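Side-chain contacts in phosphodiesterase (Candida albicans, PDB 6CPU), which is a mainly helical phosphodiesterase of the HD superfamily that carries a zinc ion and a magnesium ion: residues 41-46 with 128-133; 94-99 with 166-171; 99-104 with 114-119; 118-123 with 160-165. All blocks are in the same frame, centred on the assembly; numbering follows the deposited sequence.

Interaction 1: residues 41-46 with 128-133; sequences DSNVPI and ISRVGN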
loop_
_atom_site.group_PDB
_atom_site.type_symbol
_atom_site.label_atom_id
_atom_site.label_comp_id
_atom_site.label_asym_id
_atom_site.label_seq_id
_atom_site.Cartn_x
_atom_site.Cartn_y
_atom_site.Cartn_z
ATOM N N ASP A 41 -0.144 13.245 -4.843
ATOM C CA ASP A 41 0.744 12.732 -5.906
ATOM C C ASP A 41 1.776 13.794 -6.276
ATOM O O ASP A 41 1.443 14.974 -6.319
ATOM C CB ASP A 41 -0.043 12.398 -7.187
ATOM C CG ASP A 41 -1.107 11.329 -6.990
ATOM O OD1 ASP A 41 -0.820 10.301 -6.336
ATOM O OD2 ASP A 41 -2.247 11.524 -7.506
ATOM N N SER A 42 3.017 13.389 -6.568
ATOM C CA SER A 42 3.972 14.296 -7.204
ATOM C C SER A 42 3.365 14.674 -8.545
ATOM O O SER A 42 2.961 13.799 -9.309
ATOM C CB SER A 42 5.338 13.627 -7.403
ATOM O OG SER A 42 6.318 14.585 -7.783
ATOM N N ASN A 43 3.250 15.970 -8.817
ATOM C CA ASN A 43 2.526 16.410 -10.006
ATOM C C ASN A 43 3.308 17.371 -10.899
ATOM O O ASN A 43 2.730 18.100 -11.704
ATOM C CB ASN A 43 1.163 16.980 -9.612
ATOM C CG ASN A 43 1.256 18.352 -9.007
ATOM O OD1 ASN A 43 2.278 18.719 -8.425
ATOM N ND2 ASN A 43 0.186 19.138 -9.156
ATOM N N VAL A 44 4.627 17.345 -10.755
ATOM C CA VAL A 44 5.521 18.112 -11.621
ATOM C C VAL A 44 6.629 17.181 -12.103
ATOM O O VAL A 44 7.028 16.260 -11.369
ATOM C CB VAL A 44 6.148 19.339 -10.907
ATOM C CG1 VAL A 44 5.076 20.391 -10.612
ATOM C CG2 VAL A 44 6.874 18.949 -9.636
ATOM N N PRO A 45 7.133 17.397 -13.322
ATOM C CA PRO A 45 8.264 16.581 -13.740
ATOM C C PRO A 45 9.495 16.922 -12.920
ATOM O O PRO A 45 9.668 18.086 -12.524
ATOM C CB PRO A 45 8.482 16.969 -15.197
ATOM C CG PRO A 45 7.270 17.708 -15.614
ATOM C CD PRO A 45 6.651 18.284 -14.389
ATOM N N ILE A 46 10.311 15.910 -12.651
ATOM C CA ILE A 46 11.556 16.084 -11.933
ATOM C C ILE A 46 12.702 15.819 -12.901
ATOM O O ILE A 46 12.730 14.782 -13.582
ATOM C CB ILE A 46 11.651 15.155 -10.715
ATOM C CG1 ILE A 46 10.600 15.551 -9.672
ATOM C CG2 ILE A 46 13.067 15.178 -10.115
ATOM C CD1 ILE A 46 10.462 14.559 -8.544
ATOM N N ILE A 128 -7.097 13.613 -12.332
ATOM C CA ILE A 128 -7.853 12.772 -13.237
ATOM C C ILE A 128 -7.007 12.443 -14.459
ATOM O O ILE A 128 -7.045 11.313 -14.942
ATOM C CB ILE A 128 -9.203 13.426 -13.643
ATOM C CG1 ILE A 128 -10.009 13.799 -12.388
ATOM C CG2 ILE A 128 -10.002 12.502 -14.540
ATOM C CD1 ILE A 128 -10.427 12.659 -11.491
ATOM N N SER A 129 -6.231 13.412 -14.938
ATOM C CA SER A 129 -5.244 13.167 -15.998
ATOM C C SER A 129 -4.242 12.073 -15.571
ATOM O O SER A 129 -3.910 11.175 -16.356
ATOM C CB SER A 129 -4.486 14.451 -16.311
ATOM O OG SER A 129 -3.609 14.317 -17.416
ATOM N N ARG A 130 -3.761 12.182 -14.341
ATOM C CA ARG A 130 -2.748 11.237 -13.821
ATOM C C ARG A 130 -3.259 9.794 -13.797
ATOM O O ARG A 130 -2.555 8.863 -14.209
ATOM C CB ARG A 130 -2.286 11.638 -12.435
ATOM C CG ARG A 130 -1.380 12.850 -12.394
ATOM C CD ARG A 130 -0.681 13.011 -11.052
ATOM N NE ARG A 130 -1.573 13.214 -9.913
ATOM C CZ ARG A 130 -2.114 14.377 -9.551
ATOM N NH1 ARG A 130 -1.923 15.482 -10.264
ATOM N NH2 ARG A 130 -2.884 14.413 -8.465
ATOM N N VAL A 131 -4.484 9.602 -13.321
ATOM C CA VAL A 131 -5.077 8.277 -13.248
ATOM C C VAL A 131 -5.274 7.720 -14.663
ATOM O O VAL A 131 -5.037 6.546 -14.905
ATOM C CB VAL A 131 -6.397 8.278 -12.435
ATOM C CG1 VAL A 131 -7.052 6.906 -12.465
ATOM C CG2 VAL A 131 -6.153 8.729 -10.995
ATOM N N GLY A 132 -5.717 8.561 -15.591
ATOM C CA GLY A 132 -5.847 8.139 -16.984
ATOM C C GLY A 132 -4.515 7.696 -17.587
ATOM O O GLY A 132 -4.476 6.724 -18.350
ATOM N N ASN A 133 -3.444 8.407 -17.254
ATOM C CA ASN A 133 -2.096 8.053 -17.735
ATOM C C ASN A 133 -1.730 6.652 -17.234
ATOM O O ASN A 133 -1.317 5.792 -18.028
ATOM C CB ASN A 133 -1.014 9.004 -17.224
ATOM C CG ASN A 133 -1.133 10.438 -17.736
ATOM O OD1 ASN A 133 -1.592 10.717 -18.847
ATOM N ND2 ASN A 133 -0.637 11.365 -16.915
#
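R130 reaches from helix 127-135 to D41 and grips one oxygen of its carboxylate with two nitrogens. R130 NE lies 3.0 Å from D41 OD2 and R130 NH2 lies 3.1 Å from the same D41 OD2, so this is a side-on salt bridge in which both N-H groups converge on a single atom. D41 OD2 sits at the guanidinium edge, close to its plane, but the carboxylate itself is turned 71° against that plane. NH2 meets the anti lone pair of OD2; NE also comes from the anti side but stands out of the carboxylate plane. Neither bond is straight: the N-H...O angle is 151° for NE to OD2, and the NH2 bond is more bent. D41 has CG beside its backbone N and opposite the carbonyl carbon, which turns the carboxylate toward the helix. A fold at chi3 (-62°) kinks the arginine chain and presents NE as well as NH2 to the loop. The approach is close, with D41 CB only 3.2 Å from R130 NE. N43 CB comes obliquely within 3.5 Å of R130 NH1. All three guanidinium nitrogens have partners, because NH1 also bonds L124 O and NH2 also pairs with D505. D41 OD1 accepts from the backbone N of G270, and OD2 takes a second arginine, R127. Two cations beside one buried carboxylate would be expected to favour its charged form. The arrangement is a buried Arg-Asp salt-bridge network, joining the loop that leads into strand 46-49 of the parallel sheet to the helical part of the phosphodiesterase.

Interaction 2: residues 94-99 with 166-171; sequences FFTHLN and TYILNC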
loop_
_atom_site.group_PDB
_atom_site.type_symbol
_atom_site.label_atom_id
_atom_site.label_comp_id
_atom_site.label_asym_id
_atom_site.label_seq_id
_atom_site.Cartn_x
_atom_site.Cartn_y
_atom_site.Cartn_z
ATOM N N PHE A 94 14.160 2.416 -8.360
ATOM C CA PHE A 94 13.607 2.769 -7.045
ATOM C C PHE A 94 12.724 4.001 -7.078
ATOM O O PHE A 94 11.911 4.174 -6.187
ATOM C CB PHE A 94 14.703 2.932 -6.001
ATOM C CG PHE A 94 15.457 1.657 -5.739
ATOM C CD1 PHE A 94 14.932 0.681 -4.910
ATOM C CD2 PHE A 94 16.674 1.422 -6.360
ATOM C CE1 PHE A 94 15.628 -0.498 -4.676
ATOM C CE2 PHE A 94 17.359 0.240 -6.146
ATOM C CZ PHE A 94 16.839 -0.717 -5.303
ATOM N N PHE A 95 12.879 4.860 -8.082
ATOM C CA PHE A 95 12.115 6.127 -8.118
ATOM C C PHE A 95 11.292 6.307 -9.394
ATOM O O PHE A 95 10.968 7.425 -9.817
ATOM C CB PHE A 95 13.043 7.304 -7.778
ATOM C CG PHE A 95 13.633 7.181 -6.412
ATOM C CD1 PHE A 95 12.843 7.386 -5.286
ATOM C CD2 PHE A 95 14.953 6.767 -6.231
ATOM C CE1 PHE A 95 13.355 7.213 -4.019
ATOM C CE2 PHE A 95 15.471 6.605 -4.960
ATOM C CZ PHE A 95 14.681 6.833 -3.848
ATOM N N THR A 96 10.894 5.174 -9.951
ATOM C CA THR A 96 10.016 5.107 -11.118
ATOM C C THR A 96 8.756 5.960 -10.903
ATOM O O THR A 96 8.315 6.690 -11.792
ATOM C CB THR A 96 9.656 3.616 -11.454
ATOM O OG1 THR A 96 8.850 3.563 -12.632
ATOM C CG2 THR A 96 8.907 2.912 -10.318
ATOM N N HIS A 97 8.229 5.906 -9.686
ATOM C CA HIS A 97 6.982 6.582 -9.318
ATOM C C HIS A 97 7.028 8.111 -9.336
ATOM O O HIS A 97 5.982 8.740 -9.217
ATOM C CB HIS A 97 6.530 6.113 -7.925
ATOM C CG HIS A 97 7.481 6.468 -6.823
ATOM N ND1 HIS A 97 8.649 5.769 -6.594
ATOM C CD2 HIS A 97 7.426 7.428 -5.867
ATOM C CE1 HIS A 97 9.290 6.308 -5.572
ATOM N NE2 HIS A 97 8.548 7.288 -5.085
ATOM N N LEU A 98 8.213 8.701 -9.503
ATOM C CA LEU A 98 8.392 10.154 -9.414
ATOM C C LEU A 98 8.535 10.964 -10.717
ATOM O O LEU A 98 8.907 12.141 -10.653
ATOM C CB LEU A 98 9.598 10.457 -8.504
ATOM C CG LEU A 98 9.440 10.045 -7.044
ATOM C CD1 LEU A 98 10.702 10.396 -6.266
ATOM C CD2 LEU A 98 8.230 10.721 -6.416
ATOM N N ASN A 99 8.266 10.371 -11.870
ATOM C CA ASN A 99 8.252 11.115 -13.163
ATOM C C ASN A 99 9.560 11.850 -13.430
ATOM O O ASN A 99 9.568 13.065 -13.621
ATOM C CB ASN A 99 7.096 12.102 -13.205
ATOM C CG ASN A 99 5.810 11.484 -12.745
ATOM O OD1 ASN A 99 5.298 10.557 -13.386
ATOM N ND2 ASN A 99 5.289 11.964 -11.610
ATOM N N THR A 166 1.310 -0.951 -17.314
ATOM C CA THR A 166 1.887 -1.999 -18.178
ATOM C C THR A 166 3.411 -1.894 -18.266
ATOM O O THR A 166 4.107 -2.927 -18.305
ATOM C CB THR A 166 1.275 -2.037 -19.596
ATOM O OG1 THR A 166 1.402 -0.762 -20.229
ATOM C CG2 THR A 166 -0.191 -2.454 -19.525
ATOM N N TYR A 167 3.933 -0.670 -18.248
ATOM C CA TYR A 167 5.383 -0.450 -18.311
ATOM C C TYR A 167 6.076 -1.049 -17.079
ATOM O O TYR A 167 7.107 -1.754 -17.190
ATOM C CB TYR A 167 5.679 1.040 -18.425
ATOM C CG TYR A 167 7.104 1.391 -18.124
ATOM C CD1 TYR A 167 8.097 1.195 -19.075
ATOM C CD2 TYR A 167 7.464 1.899 -16.887
ATOM C CE1 TYR A 167 9.413 1.513 -18.794
ATOM C CE2 TYR A 167 8.773 2.218 -16.599
ATOM C CZ TYR A 167 9.741 2.010 -17.553
ATOM O OH TYR A 167 11.050 2.324 -17.265
ATOM N N ILE A 168 5.517 -0.768 -15.905
ATOM C CA ILE A 168 6.102 -1.237 -14.666
ATOM C C ILE A 168 5.973 -2.761 -14.585
ATOM O O ILE A 168 6.921 -3.444 -14.209
ATOM C CB ILE A 168 5.460 -0.566 -13.433
ATOM C CG1 ILE A 168 5.719 0.949 -13.461
ATOM C CG2 ILE A 168 6.024 -1.177 -12.160
ATOM C CD1 ILE A 168 4.831 1.749 -12.516
ATOM N N LEU A 169 4.811 -3.277 -14.959
ATOM C CA LEU A 169 4.567 -4.715 -14.952
ATOM C C LEU A 169 5.572 -5.449 -15.862
ATOM O O LEU A 169 6.218 -6.422 -15.440
ATOM C CB LEU A 169 3.143 -4.962 -15.418
ATOM C CG LEU A 169 2.469 -6.284 -15.131
ATOM C CD1 LEU A 169 2.389 -6.565 -13.642
ATOM C CD2 LEU A 169 1.079 -6.241 -15.755
ATOM N N ASN A 170 5.717 -4.955 -17.084
ATOM C CA ASN A 170 6.640 -5.543 -18.066
ATOM C C ASN A 170 8.090 -5.455 -17.622
ATOM O O ASN A 170 8.832 -6.429 -17.744
ATOM C CB ASN A 170 6.484 -4.878 -19.425
ATOM C CG ASN A 170 7.463 -5.424 -20.465
ATOM O OD1 ASN A 170 8.521 -4.827 -20.731
ATOM N ND2 ASN A 170 7.126 -6.566 -21.040
ATOM N N CYS A 171 8.483 -4.303 -17.084
ATOM C CA CYS A 171 9.853 -4.107 -16.649
ATOM C C CYS A 171 10.229 -5.106 -15.555
ATOM O O CYS A 171 11.339 -5.640 -15.552
ATOM C CB CYS A 171 10.081 -2.680 -16.157
ATOM S SG CYS A 171 11.771 -2.431 -15.581
#
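T96 meets Y167 and I168 through its hydroxyl oxygen alone. OG1 is 4.2 Å from CE2 of Y167, lying at the edge of the phenol ring near its plane, and T96 OG1 is equally 4.2 Å from I168 CG1, so it touches both side chains at the same distance. Its chi1 of -177° sets OG1 opposite the backbone N and pointing at the helix. The T96 and Y167 side chains run past one another in opposite senses. No hydrogen bond spans the contact, and the two segments bury just 81 Å² between them. Residues 94-99 form the turn between helix 84-94 and strand 100-103, the last step of a beta-alpha-beta crossover that starts at strand 46-49; helix 165-173 lies against that turn, with T164 OG1 capping Y167 N at its start. The turn is also held within itself: L98 CG stands 3.3 Å above the H97 ring plane, displaced toward the rim, and F94 O comes in at the edge of that ring. The interface is the loose part, since T96, Y167 and I168 are all partly exposed. By contrast, F95 is buried and meets F33 edge-to-face, and L169 is buried against helix 377-394, while N170 is exposed to solvent.

Interaction 3: residues 99-104 with 114-119; sequences NILMIQ and YQEISS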
loop_
_atom_site.group_PDB
_atom_site.type_symbol
_atom_site.label_atom_id
_atom_site.label_comp_id
_atom_site.label_asym_id
_atom_site.label_seq_id
_atom_site.Cartn_x
_atom_site.Cartn_y
_atom_site.Cartn_z
ATOM N N ASN A 99 8.266 10.371 -11.870
ATOM C CA ASN A 99 8.252 11.115 -13.163
ATOM C C ASN A 99 9.560 11.850 -13.430
ATOM O O ASN A 99 9.568 13.065 -13.621
ATOM C CB ASN A 99 7.096 12.102 -13.205
ATOM C CG ASN A 99 5.810 11.484 -12.745
ATOM O OD1 ASN A 99 5.298 10.557 -13.386
ATOM N ND2 ASN A 99 5.289 11.964 -11.610
ATOM N N ILE A 100 10.659 11.096 -13.403
ATOM C CA ILE A 100 12.002 11.678 -13.480
ATOM C C ILE A 100 12.572 11.588 -14.897
ATOM O O ILE A 100 12.475 10.538 -15.540
ATOM C CB ILE A 100 12.960 10.978 -12.498
ATOM C CG1 ILE A 100 12.591 11.320 -11.049
ATOM C CG2 ILE A 100 14.406 11.353 -12.788
ATOM C CD1 ILE A 100 13.182 10.399 -10.004
ATOM N N LEU A 101 13.152 12.693 -15.365
ATOM C CA LEU A 101 14.044 12.721 -16.535
ATOM C C LEU A 101 15.480 12.939 -16.060
ATOM O O LEU A 101 15.745 13.895 -15.329
ATOM C CB LEU A 101 13.670 13.868 -17.457
ATOM C CG LEU A 101 14.489 13.970 -18.743
ATOM C CD1 LEU A 101 14.378 12.679 -19.547
ATOM C CD2 LEU A 101 14.015 15.148 -19.559
ATOM N N MET A 102 16.387 12.059 -16.463
ATOM C CA MET A 102 17.800 12.166 -16.098
ATOM C C MET A 102 18.593 12.717 -17.276
ATOM O O MET A 102 18.452 12.229 -18.399
ATOM C CB MET A 102 18.360 10.800 -15.711
ATOM C CG MET A 102 17.804 10.250 -14.411
ATOM S SD MET A 102 18.484 8.645 -13.953
ATOM C CE MET A 102 17.568 7.545 -15.011
ATOM N N ILE A 103 19.425 13.722 -17.017
ATOM C CA ILE A 103 20.352 14.235 -18.029
ATOM C C ILE A 103 21.775 14.270 -17.484
ATOM O O ILE A 103 21.986 14.288 -16.274
ATOM C CB ILE A 103 19.954 15.647 -18.532
ATOM C CG1 ILE A 103 20.181 16.714 -17.464
ATOM C CG2 ILE A 103 18.503 15.672 -18.991
ATOM C CD1 ILE A 103 19.658 18.081 -17.857
ATOM N N GLN A 104 22.759 14.265 -18.380
ATOM C CA GLN A 104 24.142 14.536 -17.976
ATOM C C GLN A 104 24.817 15.527 -18.925
ATOM O O GLN A 104 24.879 15.313 -20.135
ATOM C CB GLN A 104 24.961 13.247 -17.827
ATOM C CG GLN A 104 24.486 12.049 -18.626
ATOM C CD GLN A 104 25.480 10.901 -18.575
ATOM O OE1 GLN A 104 26.422 10.916 -17.782
ATOM N NE2 GLN A 104 25.278 9.902 -19.426
ATOM N N TYR A 114 12.634 20.853 -23.412
ATOM C CA TYR A 114 11.518 21.734 -23.075
ATOM C C TYR A 114 10.168 21.102 -23.456
ATOM O O TYR A 114 9.215 21.147 -22.678
ATOM C CB TYR A 114 11.687 23.093 -23.764
ATOM C CG TYR A 114 10.625 24.102 -23.383
ATOM C CD1 TYR A 114 10.855 25.031 -22.377
ATOM C CD2 TYR A 114 9.384 24.110 -24.012
ATOM C CE1 TYR A 114 9.885 25.947 -22.016
ATOM C CE2 TYR A 114 8.408 25.021 -23.657
ATOM C CZ TYR A 114 8.665 25.936 -22.659
ATOM O OH TYR A 114 7.702 26.844 -22.296
ATOM N N GLN A 115 10.103 20.526 -24.657
ATOM C CA GLN A 115 8.885 19.884 -25.170
ATOM C C GLN A 115 8.482 18.688 -24.306
ATOM O O GLN A 115 7.313 18.531 -23.940
ATOM C CB GLN A 115 9.109 19.435 -26.621
ATOM C CG GLN A 115 7.861 18.939 -27.339
ATOM C CD GLN A 115 7.542 17.476 -27.066
ATOM O OE1 GLN A 115 8.439 16.645 -26.898
ATOM N NE2 GLN A 115 6.252 17.153 -27.031
ATOM N N GLU A 116 9.466 17.852 -23.990
ATOM C CA GLU A 116 9.271 16.696 -23.133
ATOM C C GLU A 116 8.747 17.103 -21.747
ATOM O O GLU A 116 7.758 16.547 -21.258
ATOM C CB GLU A 116 10.599 15.942 -23.002
ATOM C CG GLU A 116 10.466 14.445 -22.846
ATOM C CD GLU A 116 11.783 13.700 -23.017
ATOM O OE1 GLU A 116 12.634 14.150 -23.816
ATOM O OE2 GLU A 116 11.957 12.652 -22.357
ATOM N N ILE A 117 9.405 18.076 -21.120
ATOM C CA ILE A 117 8.995 18.544 -19.795
ATOM C C ILE A 117 7.637 19.242 -19.843
ATOM O O ILE A 117 6.808 19.038 -18.959
ATOM C CB ILE A 117 10.059 19.459 -19.151
ATOM C CG1 ILE A 117 11.307 18.639 -18.824
ATOM C CG2 ILE A 117 9.529 20.104 -17.875
ATOM C CD1 ILE A 117 12.525 19.481 -18.498
ATOM N N SER A 118 7.405 20.056 -20.872
ATOM C CA SER A 118 6.131 20.762 -20.990
ATOM C C SER A 118 4.972 19.786 -21.179
ATOM O O SER A 118 3.933 19.924 -20.538
ATOM C CB SER A 118 6.146 21.760 -22.146
ATOM O OG SER A 118 4.980 22.570 -22.070
ATOM N N SER A 119 5.161 18.798 -22.046
ATOM C CA SER A 119 4.140 17.774 -22.270
ATOM C C SER A 119 3.859 17.010 -20.979
ATOM O O SER A 119 2.708 16.816 -20.622
ATOM C CB SER A 119 4.564 16.801 -23.366
ATOM O OG SER A 119 4.595 17.458 -24.618
#
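The carboxylate of E116 is the flat group at the interface, and L101 CD1 approaches its OE2 obliquely, 3.7 Å from E116 OE2. The methyl is above the carboxylate plane but outward past the oxygen, not stacked on the face, and no hydrogen bond joins the two segments. The setting is an alpha/beta layer arrangement, in which helix 110-124 covers the sheet at its edge strand 100-103, the fourth of four parallel strands. Alternation along the strand gives the evidence: L101 points to this helix, whereas I100 and M102 turn to helix 84-94 on the other face. L101 has CG opposite its backbone N (chi1 -178°), which carries both methyls out from the strand, and its chain crosses that of E116 at about a right angle. The extended E116 chain lets the carboxylate reach the leucine. Deeper in, the second methyl makes the apolar part of the contact, L101 CD2 standing 4.5 Å from CG1 of the buried I117, which also packs on V47 of the neighbouring strand. Within the helix, the carbonyl of Q115 is flat as well and is used from both faces: S119 N donates from one, while S119 OG reaches Q115 O from the other at 3.0 Å.

Interaction 4: residues 118-123 with 160-165; sequences SSAKEL and GIIPTM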
loop_
_atom_site.group_PDB
_atom_site.type_symbol
_atom_site.label_atom_id
_atom_site.label_comp_id
_atom_site.label_asym_id
_atom_site.label_seq_id
_atom_site.Cartn_x
_atom_site.Cartn_y
_atom_site.Cartn_z
ATOM N N SER A 118 7.405 20.056 -20.872
ATOM C CA SER A 118 6.131 20.762 -20.990
ATOM C C SER A 118 4.972 19.786 -21.179
ATOM O O SER A 118 3.933 19.924 -20.538
ATOM C CB SER A 118 6.146 21.760 -22.146
ATOM O OG SER A 118 4.980 22.570 -22.070
ATOM N N SER A 119 5.161 18.798 -22.046
ATOM C CA SER A 119 4.140 17.774 -22.270
ATOM C C SER A 119 3.859 17.010 -20.979
ATOM O O SER A 119 2.708 16.816 -20.622
ATOM C CB SER A 119 4.564 16.801 -23.366
ATOM O OG SER A 119 4.595 17.458 -24.618
ATOM N N ALA A 120 4.912 16.592 -20.278
ATOM C CA ALA A 120 4.744 15.873 -19.017
ATOM C C ALA A 120 4.025 16.722 -17.963
ATOM O O ALA A 120 3.107 16.244 -17.279
ATOM C CB ALA A 120 6.088 15.385 -18.491
ATOM N N LYS A 121 4.402 17.990 -17.839
ATOM C CA LYS A 121 3.709 18.856 -16.890
ATOM C C LYS A 121 2.209 18.932 -17.180
ATOM O O LYS A 121 1.389 18.832 -16.265
ATOM C CB LYS A 121 4.292 20.261 -16.890
ATOM C CG LYS A 121 3.655 21.154 -15.842
ATOM C CD LYS A 121 4.546 22.327 -15.497
ATOM C CE LYS A 121 4.130 22.979 -14.190
ATOM N NZ LYS A 121 2.788 23.601 -14.322
ATOM N N GLU A 122 1.865 19.108 -18.452
ATOM C CA GLU A 122 0.468 19.216 -18.873
ATOM C C GLU A 122 -0.328 17.962 -18.497
ATOM O O GLU A 122 -1.500 18.048 -18.147
ATOM C CB GLU A 122 0.372 19.485 -20.382
ATOM C CG GLU A 122 0.625 20.941 -20.774
ATOM C CD GLU A 122 0.943 21.141 -22.259
ATOM O OE1 GLU A 122 0.659 20.236 -23.085
ATOM O OE2 GLU A 122 1.480 22.221 -22.608
ATOM N N LEU A 123 0.326 16.805 -18.534
ATOM C CA LEU A 123 -0.328 15.534 -18.209
ATOM C C LEU A 123 -0.329 15.177 -16.715
ATOM O O LEU A 123 -1.155 14.381 -16.272
ATOM C CB LEU A 123 0.321 14.408 -19.008
ATOM C CG LEU A 123 0.151 14.551 -20.527
ATOM C CD1 LEU A 123 1.107 13.633 -21.268
ATOM C CD2 LEU A 123 -1.285 14.264 -20.947
ATOM N N GLY A 160 8.392 9.974 -22.430
ATOM C CA GLY A 160 9.643 9.466 -21.900
ATOM C C GLY A 160 9.788 9.607 -20.400
ATOM O O GLY A 160 10.863 9.346 -19.868
ATOM N N ILE A 161 8.718 9.999 -19.703
ATOM C CA ILE A 161 8.829 10.355 -18.288
ATOM C C ILE A 161 7.807 9.685 -17.368
ATOM O O ILE A 161 8.135 9.303 -16.242
ATOM C CB ILE A 161 8.742 11.898 -18.167
ATOM C CG1 ILE A 161 10.040 12.530 -18.692
ATOM C CG2 ILE A 161 8.476 12.346 -16.748
ATOM C CD1 ILE A 161 9.930 14.027 -18.937
ATOM N N ILE A 162 6.566 9.555 -17.813
ATOM C CA ILE A 162 5.515 9.117 -16.920
ATOM C C ILE A 162 5.270 7.615 -17.055
ATOM O O ILE A 162 4.952 7.148 -18.141
ATOM C CB ILE A 162 4.186 9.846 -17.223
ATOM C CG1 ILE A 162 4.377 11.361 -17.169
ATOM C CG2 ILE A 162 3.107 9.375 -16.263
ATOM C CD1 ILE A 162 3.199 12.125 -17.743
ATOM N N PRO A 163 5.401 6.861 -15.956
ATOM C CA PRO A 163 5.240 5.417 -16.067
ATOM C C PRO A 163 3.770 4.996 -16.099
ATOM O O PRO A 163 2.907 5.665 -15.517
ATOM C CB PRO A 163 5.901 4.904 -14.791
ATOM C CG PRO A 163 5.616 5.971 -13.805
ATOM C CD PRO A 163 5.769 7.252 -14.582
ATOM N N THR A 164 3.495 3.924 -16.815
ATOM C CA THR A 164 2.172 3.332 -16.840
ATOM C C THR A 164 2.217 1.984 -16.147
ATOM O O THR A 164 3.298 1.418 -15.914
ATOM C CB THR A 164 1.683 3.105 -18.263
ATOM O OG1 THR A 164 2.496 2.104 -18.878
ATOM C CG2 THR A 164 1.722 4.385 -19.057
ATOM N N MET A 165 1.040 1.467 -15.825
ATOM C CA MET A 165 0.940 0.167 -15.174
ATOM C C MET A 165 1.585 -0.935 -16.007
ATOM O O MET A 165 2.344 -1.764 -15.462
ATOM C CB MET A 165 -0.528 -0.171 -14.906
ATOM C CG MET A 165 -1.123 0.660 -13.768
ATOM S SD MET A 165 -2.919 0.463 -13.710
ATOM C CE MET A 165 -3.028 -1.194 -13.071
#
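I161 reaches A120, and I162 reaches both A120 and L123, through the same staggered chi1 position: -72° in I161 and -55° in I162, each setting CG1 opposite the carbonyl carbon. With chi2 extended in both, the CD1 methyls become the leading atoms. The geometry fits a classic beta bulge, with both isoleucines facing I158. This is consistent with two consecutive side chains pointing to helix 110-124, where a regular strand would turn one of them away. I161 sends CD1 to 4.1 Å from A120 CB, and it packs on E116 one turn earlier in the helix. I162 CD1 lies against the helix, 3.9 Å from L123 CB and 4.4 Å from A120 CB. The alanine presents just one methyl, and the backbones come close here, with A120 CA and I161 CA 6.9 Å apart. All four touching residues are buried, and the 147 Å² buried between the segments is covered by van der Waals contact alone. The polar end of the helix is dealt with separately, since L123 O accepts hydrogen bonds from S129 OG and N133 ND2. Beside this turn, the I162 CD1 methyl also lies 4.1 Å from the carbonyl oxygen A120 O.

How the interactions relate
All four contacts lie on one side of the chain's centre, around the four-stranded parallel sheet and the helices beside it. Interactions 1 and 4 are nearest, their centres about 7 Å apart; interactions 3 and 4 follow at about 9 Å and share S118 and S119 on helix 110-124, while interactions 2 and 3 lie about 16 Å apart but share N99. Along the chain, interaction 1 crosses both 2 and 4, interaction 3 is nested within 1 and 2, and 4 within 2. The backbone of I46 pairs with N99 and L101, linking 1 to 2 and 3. Together the contacts join the sheet side to helices 127-135 and 165-173, which lead on to the helical remainder.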